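Local coordinates for protein dihydrodipicolinate synthase (Rhodopseudomonas palustris, PDB 3DZ1) that probably condenses pyruvate with aspartate semialdehyde to give 4-hydroxy-tetrahydrodipicolinate, an early intermediate of bacterial lysine biosynthesis, at residues P86-M91 with T121-Q126; W137-Y142 with R156-D161; T47-L52 with A61-V66. All blocks are in the same frame, centred on the assembly; numbering follows the deposited sequence.

Interaction 1: residues P86-M91 with T121-Q126; sequences PGFAAM and TTYFRQ
Phe88 reaches from the first turn of helix 88-101 to Tyr123 and Gln126 on helix 117-131, the next helix in the outer layer of the TIM barrel. Its CB starts toward the partner helix, and CG lies beside the backbone N, anti to the carbonyl carbon (chi1 -64°), which carries the ring outward so that its far rim makes the closest side-chain contacts. On one side of the rim, CE1 lies 3.7 Å from Tyr123 CE1. At the tip, CZ comes to 3.5 Å from Gln126 CB, while CE2, on the other side, is 3.7 Å from the same methylene. The two aromatic planes stand at 30° but are slid apart, with centroids 5.5 Å apart, so the rings barely overlap. The backbone O of Gln126 sits above the centre of one Phe88 face. A second, smaller touch comes from Met91, a selenomethionine whose CE lies 3.2 Å from Tyr123 OH; its selenoether chain, otherwise extended, bends at chi3 to turn the methyl to the phenol oxygen. Pro283 of the second subunit also packs on Phe88 and Gln126, placing the contact beside a subunit interface. With an alanine in place of Phe88, Tyr123 and the CB of Gln126 would probably lose their main neighbour from helix 88-101, opening a gap between the helices. No hydrogen bond crosses here, so adhesion rests on dispersion and aromatic shape.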
# COMPACT_ATOMS: atom_id res chain seq x y z
N PRO A 86 0.16 -17.31 7.59
CA PRO A 86 -1.02 -16.46 7.77
C PRO A 86 -1.62 -16.62 9.16
O PRO A 86 -2.29 -15.72 9.67
CB PRO A 86 -1.96 -16.94 6.67
CG PRO A 86 -1.03 -17.39 5.60
CD PRO A 86 -0.00 -18.16 6.39
N GLY A 87 -1.39 -17.78 9.77
CA GLY A 87 -1.93 -18.03 11.10
C GLY A 87 -0.94 -18.74 12.01
O GLY A 87 0.02 -19.35 11.54
N PHE A 88 -1.20 -18.67 13.31
CA PHE A 88 -0.32 -19.28 14.30
C PHE A 88 -0.35 -20.80 14.39
O PHE A 88 0.64 -21.41 14.80
CB PHE A 88 -0.62 -18.68 15.68
CG PHE A 88 -0.32 -17.22 15.78
CD1 PHE A 88 0.91 -16.71 15.37
CD2 PHE A 88 -1.26 -16.33 16.31
CE1 PHE A 88 1.20 -15.35 15.47
CE2 PHE A 88 -0.98 -14.97 16.41
CZ PHE A 88 0.25 -14.48 15.99
N ALA A 89 -1.47 -21.41 14.03
CA ALA A 89 -1.59 -22.86 14.09
C ALA A 89 -0.61 -23.51 13.11
O ALA A 89 0.11 -24.44 13.47
CB ALA A 89 -3.02 -23.29 13.77
N ALA A 90 -0.60 -23.03 11.87
CA ALA A 90 0.29 -23.56 10.86
C ALA A 90 1.74 -23.30 11.26
O ALA A 90 2.61 -24.15 11.07
CB ALA A 90 -0.00 -22.92 9.51
N MSE A 91 1.99 -22.12 11.82
CA MSE A 91 3.33 -21.76 12.25
C MSE A 91 3.83 -22.70 13.34
O MSE A 91 4.96 -23.17 13.30
CB MSE A 91 3.35 -20.32 12.76
CG MSE A 91 4.72 -19.84 13.20
SE MSE A 91 4.69 -18.04 13.94
CE MSE A 91 4.13 -17.11 12.34
N THR A 121 5.27 -5.22 17.94
CA THR A 121 5.73 -5.93 19.13
C THR A 121 4.70 -6.94 19.62
O THR A 121 5.06 -8.03 20.07
CB THR A 121 6.09 -4.95 20.28
OG1 THR A 121 4.98 -4.09 20.54
CG2 THR A 121 7.29 -4.11 19.89
N THR A 122 3.42 -6.60 19.51
CA THR A 122 2.38 -7.52 19.93
C THR A 122 2.39 -8.78 19.08
O THR A 122 2.27 -9.89 19.60
CB THR A 122 0.99 -6.87 19.86
OG1 THR A 122 0.87 -5.91 20.92
CG2 THR A 122 -0.11 -7.93 20.00
N TYR A 123 2.52 -8.62 17.76
CA TYR A 123 2.52 -9.77 16.87
C TYR A 123 3.58 -10.79 17.26
O TYR A 123 3.30 -11.99 17.36
CB TYR A 123 2.76 -9.35 15.42
CG TYR A 123 2.84 -10.54 14.51
CD1 TYR A 123 1.68 -11.22 14.12
CD2 TYR A 123 4.07 -11.06 14.11
CE1 TYR A 123 1.75 -12.39 13.37
CE2 TYR A 123 4.15 -12.23 13.35
CZ TYR A 123 2.99 -12.89 12.99
OH TYR A 123 3.05 -14.06 12.27
N PHE A 124 4.80 -10.32 17.46
CA PHE A 124 5.88 -11.23 17.80
C PHE A 124 5.73 -11.89 19.16
O PHE A 124 6.21 -13.01 19.35
CB PHE A 124 7.22 -10.52 17.63
CG PHE A 124 7.59 -10.36 16.18
CD1 PHE A 124 7.88 -11.47 15.40
CD2 PHE A 124 7.56 -9.11 15.57
CE1 PHE A 124 8.12 -11.35 14.04
CE2 PHE A 124 7.80 -8.98 14.21
CZ PHE A 124 8.08 -10.10 13.44
N ARG A 125 5.06 -11.24 20.10
CA ARG A 125 4.84 -11.85 21.40
C ARG A 125 3.84 -12.99 21.19
O ARG A 125 3.92 -14.04 21.83
CB ARG A 125 4.28 -10.84 22.41
CG ARG A 125 5.26 -9.75 22.81
CD ARG A 125 4.90 -9.15 24.17
NE ARG A 125 3.55 -8.60 24.21
CZ ARG A 125 3.20 -7.41 23.73
NH1 ARG A 125 4.11 -6.61 23.17
NH2 ARG A 125 1.94 -7.01 23.81
N GLN A 126 2.89 -12.78 20.28
CA GLN A 126 1.90 -13.81 20.00
C GLN A 126 2.56 -14.93 19.20
O GLN A 126 2.24 -16.11 19.38
CB GLN A 126 0.73 -13.24 19.19
CG GLN A 126 0.02 -12.08 19.85
CD GLN A 126 -1.09 -11.53 18.99
OE1 GLN A 126 -0.92 -11.36 17.78
NE2 GLN A 126 -2.23 -11.22 19.60

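Interaction 2: residues W137-Y142 with R156-D161; sequences WVLQDY and RQIVMD
The fifth strand of the TIM barrel, 137-141, meets helix 152-161 on the outside of the barrel, where Trp137 and Leu139 both touch Ile158. Strand residues point alternately to the two faces of the sheet, so these two, separated by one residue, end up on the same, helix-facing side. Ile158 points its CB toward them and offers each a different combination of methyl groups. Its CG2 lies 3.7 Å from Trp137 CH2, arriving at the edge of the indole, near the ring plane. The other branch, CD1, reaches 3.8 Å from Leu139 CD2, which is also 4.0 Å from Ile158 CG2. Both strand side chains cross the isoleucine at about a right angle. A beta-branched residue suits this place because its two arms spread over neighbouring partners, and a broad indole is long enough to reach the helix layer from the strand. Trp137 does so with CG held between the backbone N and the carbonyl carbon (chi1 63°), a rotation that carries the far end of the ring toward the helix although CB itself starts off to one side. Phe124 of helix 117-131 completes the cluster: its ring lies nearly parallel to the indole, and it packs on Leu139 and Ile158 as well. All three touching residues are buried, the atoms that meet are carbons, and no other subunit reaches these segments. The strand backbone, meanwhile, is hydrogen-bonded to its neighbours 105-108 and 165-170. Apolar side chains of a parallel strand packed against the outer helix layer are what holds the two layers of a (beta/alpha)8 barrel together.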
# COMPACT_ATOMS: atom_id res chain seq x y z
N TRP A 137 14.71 -18.38 17.41
CA TRP A 137 14.17 -17.86 16.16
C TRP A 137 14.89 -16.65 15.61
O TRP A 137 15.66 -15.98 16.31
CB TRP A 137 12.67 -17.58 16.29
CG TRP A 137 12.29 -16.53 17.29
CD1 TRP A 137 12.29 -16.65 18.65
CD2 TRP A 137 11.82 -15.21 16.99
NE1 TRP A 137 11.85 -15.48 19.22
CE2 TRP A 137 11.56 -14.58 18.23
CE3 TRP A 137 11.60 -14.50 15.81
CZ2 TRP A 137 11.08 -13.27 18.31
CZ3 TRP A 137 11.12 -13.20 15.89
CH2 TRP A 137 10.87 -12.59 17.13
N VAL A 138 14.62 -16.39 14.33
CA VAL A 138 15.23 -15.29 13.60
C VAL A 138 14.18 -14.27 13.17
O VAL A 138 13.17 -14.62 12.56
CB VAL A 138 15.93 -15.83 12.33
CG1 VAL A 138 16.60 -14.69 11.57
CG2 VAL A 138 16.92 -16.91 12.71
N LEU A 139 14.44 -13.01 13.49
CA LEU A 139 13.53 -11.92 13.13
C LEU A 139 13.90 -11.42 11.73
O LEU A 139 15.02 -10.94 11.53
CB LEU A 139 13.66 -10.77 14.14
CG LEU A 139 12.84 -9.50 13.85
CD1 LEU A 139 11.36 -9.84 13.79
CD2 LEU A 139 13.12 -8.47 14.93
N GLN A 140 12.99 -11.53 10.78
CA GLN A 140 13.26 -11.06 9.42
C GLN A 140 12.76 -9.63 9.22
O GLN A 140 11.56 -9.36 9.37
CB GLN A 140 12.62 -11.98 8.38
CG GLN A 140 12.74 -11.44 6.96
CD GLN A 140 12.27 -12.42 5.90
OE1 GLN A 140 11.32 -13.16 6.12
NE2 GLN A 140 12.93 -12.41 4.75
N ASP A 141 13.68 -8.74 8.88
CA ASP A 141 13.40 -7.32 8.66
C ASP A 141 13.69 -7.01 7.19
O ASP A 141 14.83 -6.73 6.82
CB ASP A 141 14.30 -6.49 9.58
CG ASP A 141 14.12 -5.00 9.40
OD1 ASP A 141 13.11 -4.57 8.79
OD2 ASP A 141 14.99 -4.24 9.88
N TYR A 142 12.65 -7.07 6.36
CA TYR A 142 12.80 -6.86 4.92
C TYR A 142 11.65 -6.01 4.38
O TYR A 142 10.76 -6.51 3.69
CB TYR A 142 12.80 -8.24 4.26
CG TYR A 142 13.20 -8.31 2.81
CD1 TYR A 142 13.90 -7.27 2.19
CD2 TYR A 142 12.94 -9.46 2.06
CE1 TYR A 142 14.33 -7.39 0.87
CE2 TYR A 142 13.37 -9.58 0.74
CZ TYR A 142 14.06 -8.54 0.15
OH TYR A 142 14.49 -8.68 -1.15
N ARG A 156 14.93 -3.84 19.13
CA ARG A 156 15.46 -4.09 20.47
C ARG A 156 14.37 -4.60 21.41
O ARG A 156 14.60 -5.54 22.18
CB ARG A 156 16.07 -2.81 21.04
CG ARG A 156 16.52 -2.95 22.50
CD ARG A 156 17.20 -1.69 23.00
NE ARG A 156 16.30 -0.55 22.99
CZ ARG A 156 16.66 0.70 23.29
NH1 ARG A 156 17.92 0.96 23.61
NH2 ARG A 156 15.77 1.68 23.25
N GLN A 157 13.19 -4.00 21.34
CA GLN A 157 12.07 -4.41 22.17
C GLN A 157 11.63 -5.83 21.86
O GLN A 157 11.40 -6.63 22.76
CB GLN A 157 10.90 -3.44 21.98
CG GLN A 157 9.64 -3.83 22.73
CD GLN A 157 8.71 -2.64 22.93
OE1 GLN A 157 8.59 -1.78 22.05
NE2 GLN A 157 8.05 -2.59 24.08
N ILE A 158 11.52 -6.14 20.57
CA ILE A 158 11.11 -7.48 20.14
C ILE A 158 12.06 -8.53 20.71
O ILE A 158 11.63 -9.56 21.23
CB ILE A 158 11.13 -7.61 18.60
CG1 ILE A 158 10.07 -6.70 17.99
CG2 ILE A 158 10.92 -9.06 18.19
CD1 ILE A 158 10.14 -6.60 16.47
N VAL A 159 13.35 -8.25 20.60
CA VAL A 159 14.37 -9.18 21.09
C VAL A 159 14.33 -9.32 22.61
O VAL A 159 14.29 -10.44 23.14
CB VAL A 159 15.78 -8.72 20.67
CG1 VAL A 159 16.83 -9.60 21.33
CG2 VAL A 159 15.92 -8.78 19.15
N MSE A 160 14.34 -8.19 23.32
CA MSE A 160 14.33 -8.23 24.78
C MSE A 160 13.01 -8.74 25.37
O MSE A 160 12.98 -9.22 26.50
CB MSE A 160 14.66 -6.84 25.34
CG MSE A 160 16.06 -6.35 24.95
SE MSE A 160 17.50 -7.56 25.44
CE MSE A 160 17.82 -6.92 27.24
N ASP A 161 11.93 -8.65 24.60
CA ASP A 161 10.62 -9.14 25.05
C ASP A 161 10.59 -10.67 24.91
O ASP A 161 9.79 -11.34 25.56
CB ASP A 161 9.49 -8.57 24.19
CG ASP A 161 8.99 -7.21 24.67
OD1 ASP A 161 9.51 -6.69 25.68
OD2 ASP A 161 8.08 -6.68 24.02

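Interaction 3: residues T47-L52 with A61-V66; sequences TVLGIL and AEAEAV
Leu49, by the C-terminal end of strand 45-48, drives its isobutyl end against Ala63 and Val66 of helix 60-73, and this is the tight part of the contact. Strand and helix are the first two elements of a beta-alpha-beta unit completed by strand 78-82. CD1 of Leu49 lies 3.5 Å from the carbonyl oxygen Ala63 O and 4.2 Å from Ala63 CB. The other methyl, Leu49 CD2, approaches Val66 CG1 at 4.1 Å, the two side chains meeting at a slant. Carrying CG beside the backbone N (chi1 -63°) aims both methyls at the helix, even though the leucine backbone adopts a positive phi, 66°. Alanine suits the near turn because its short side chain lets leucine come close to the helix backbone; valine fills in one turn further on. Leu94 and Ala67 also pack on Leu49. The solvent side is Ala61 and Ala65, both exposed; Glu62 turns off to a salt bridge with Arg281, and Glu64 to Arg93 and Leu94 of helix 88-101. Cohesion thus comes from van der Waals packing of methyls, with one also resting against a backbone carbonyl oxygen, while the charged side chains lie off the contact.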
# COMPACT_ATOMS: atom_id res chain seq x y z
N THR A 47 19.18 -21.86 5.22
CA THR A 47 17.82 -21.44 5.55
C THR A 47 16.93 -22.05 4.47
O THR A 47 17.24 -21.95 3.28
CB THR A 47 17.71 -19.91 5.57
OG1 THR A 47 18.57 -19.39 6.60
CG2 THR A 47 16.27 -19.47 5.87
N VAL A 48 15.85 -22.70 4.89
CA VAL A 48 14.97 -23.35 3.93
C VAL A 48 13.51 -22.89 3.98
O VAL A 48 13.08 -22.27 4.95
CB VAL A 48 15.00 -24.89 4.12
CG1 VAL A 48 16.41 -25.40 3.93
CG2 VAL A 48 14.49 -25.26 5.50
N LEU A 49 12.78 -23.23 2.93
CA LEU A 49 11.37 -22.87 2.79
C LEU A 49 11.21 -21.36 2.66
O LEU A 49 12.08 -20.69 2.11
CB LEU A 49 10.55 -23.41 3.97
CG LEU A 49 10.55 -24.95 4.05
CD1 LEU A 49 9.64 -25.41 5.17
CD2 LEU A 49 10.08 -25.53 2.72
N GLY A 50 10.10 -20.83 3.16
CA GLY A 50 9.88 -19.40 3.03
C GLY A 50 9.66 -19.02 1.57
O GLY A 50 9.58 -19.89 0.70
N ILE A 51 9.57 -17.72 1.30
CA ILE A 51 9.36 -17.23 -0.06
C ILE A 51 10.40 -17.69 -1.07
O ILE A 51 10.05 -18.20 -2.14
CB ILE A 51 9.31 -15.69 -0.08
CG1 ILE A 51 8.17 -15.19 0.81
CG2 ILE A 51 9.14 -15.19 -1.51
CD1 ILE A 51 6.82 -15.74 0.43
N LEU A 52 11.68 -17.51 -0.74
CA LEU A 52 12.74 -17.90 -1.66
C LEU A 52 12.76 -19.39 -1.96
O LEU A 52 13.28 -19.81 -3.00
CB LEU A 52 14.10 -17.46 -1.11
CG LEU A 52 14.32 -15.94 -1.05
CD1 LEU A 52 15.76 -15.65 -0.65
CD2 LEU A 52 14.03 -15.32 -2.41
N ALA A 61 2.26 -31.00 3.64
CA ALA A 61 3.09 -32.20 3.66
C ALA A 61 4.41 -32.04 2.91
O ALA A 61 5.45 -32.54 3.34
CB ALA A 61 2.30 -33.38 3.08
N GLU A 62 4.37 -31.34 1.78
CA GLU A 62 5.57 -31.13 0.98
C GLU A 62 6.57 -30.24 1.72
O GLU A 62 7.77 -30.52 1.74
CB GLU A 62 5.20 -30.50 -0.36
CG GLU A 62 4.30 -31.38 -1.21
CD GLU A 62 3.91 -30.73 -2.51
OE1 GLU A 62 3.39 -29.60 -2.48
OE2 GLU A 62 4.13 -31.35 -3.57
N ALA A 63 6.07 -29.16 2.32
CA ALA A 63 6.93 -28.24 3.06
C ALA A 63 7.66 -28.97 4.17
O ALA A 63 8.86 -28.78 4.38
CB ALA A 63 6.10 -27.11 3.63
N GLU A 64 6.94 -29.82 4.90
CA GLU A 64 7.54 -30.58 5.98
C GLU A 64 8.61 -31.54 5.47
O GLU A 64 9.67 -31.68 6.07
CB GLU A 64 6.44 -31.34 6.74
CG GLU A 64 5.55 -30.43 7.58
CD GLU A 64 4.28 -31.11 8.05
OE1 GLU A 64 4.30 -32.33 8.31
OE2 GLU A 64 3.25 -30.41 8.17
N ALA A 65 8.33 -32.19 4.34
CA ALA A 65 9.28 -33.13 3.75
C ALA A 65 10.55 -32.41 3.29
O ALA A 65 11.66 -32.87 3.53
CB ALA A 65 8.64 -33.86 2.57
N VAL A 66 10.38 -31.27 2.62
CA VAL A 66 11.52 -30.51 2.13
C VAL A 66 12.40 -30.06 3.30
O VAL A 66 13.61 -30.30 3.31
CB VAL A 66 11.07 -29.27 1.33
CG1 VAL A 66 12.27 -28.44 0.92
CG2 VAL A 66 10.28 -29.72 0.10

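Overall arrangement
All three contacts belong to one TIM barrel and follow one another along the chain in the order interaction 3, interaction 1, interaction 2. Interaction 3 ties the end of the second strand to the helix that follows it, interaction 1 joins the next two helices around the barrel, and interaction 2 packs the fifth strand against helix 152-161, the longer of the two helices that follow it. Interactions 1 and 2 have centres 13 Å apart and touch mainly through Phe124, which packs on Trp137, Leu139 and Ile158. Interaction 3 lies about 18 and 22 Å from their centres and touches neither. Together they show strands and helices cohering around the barrel, where a pyruvate site is predicted to include Met217.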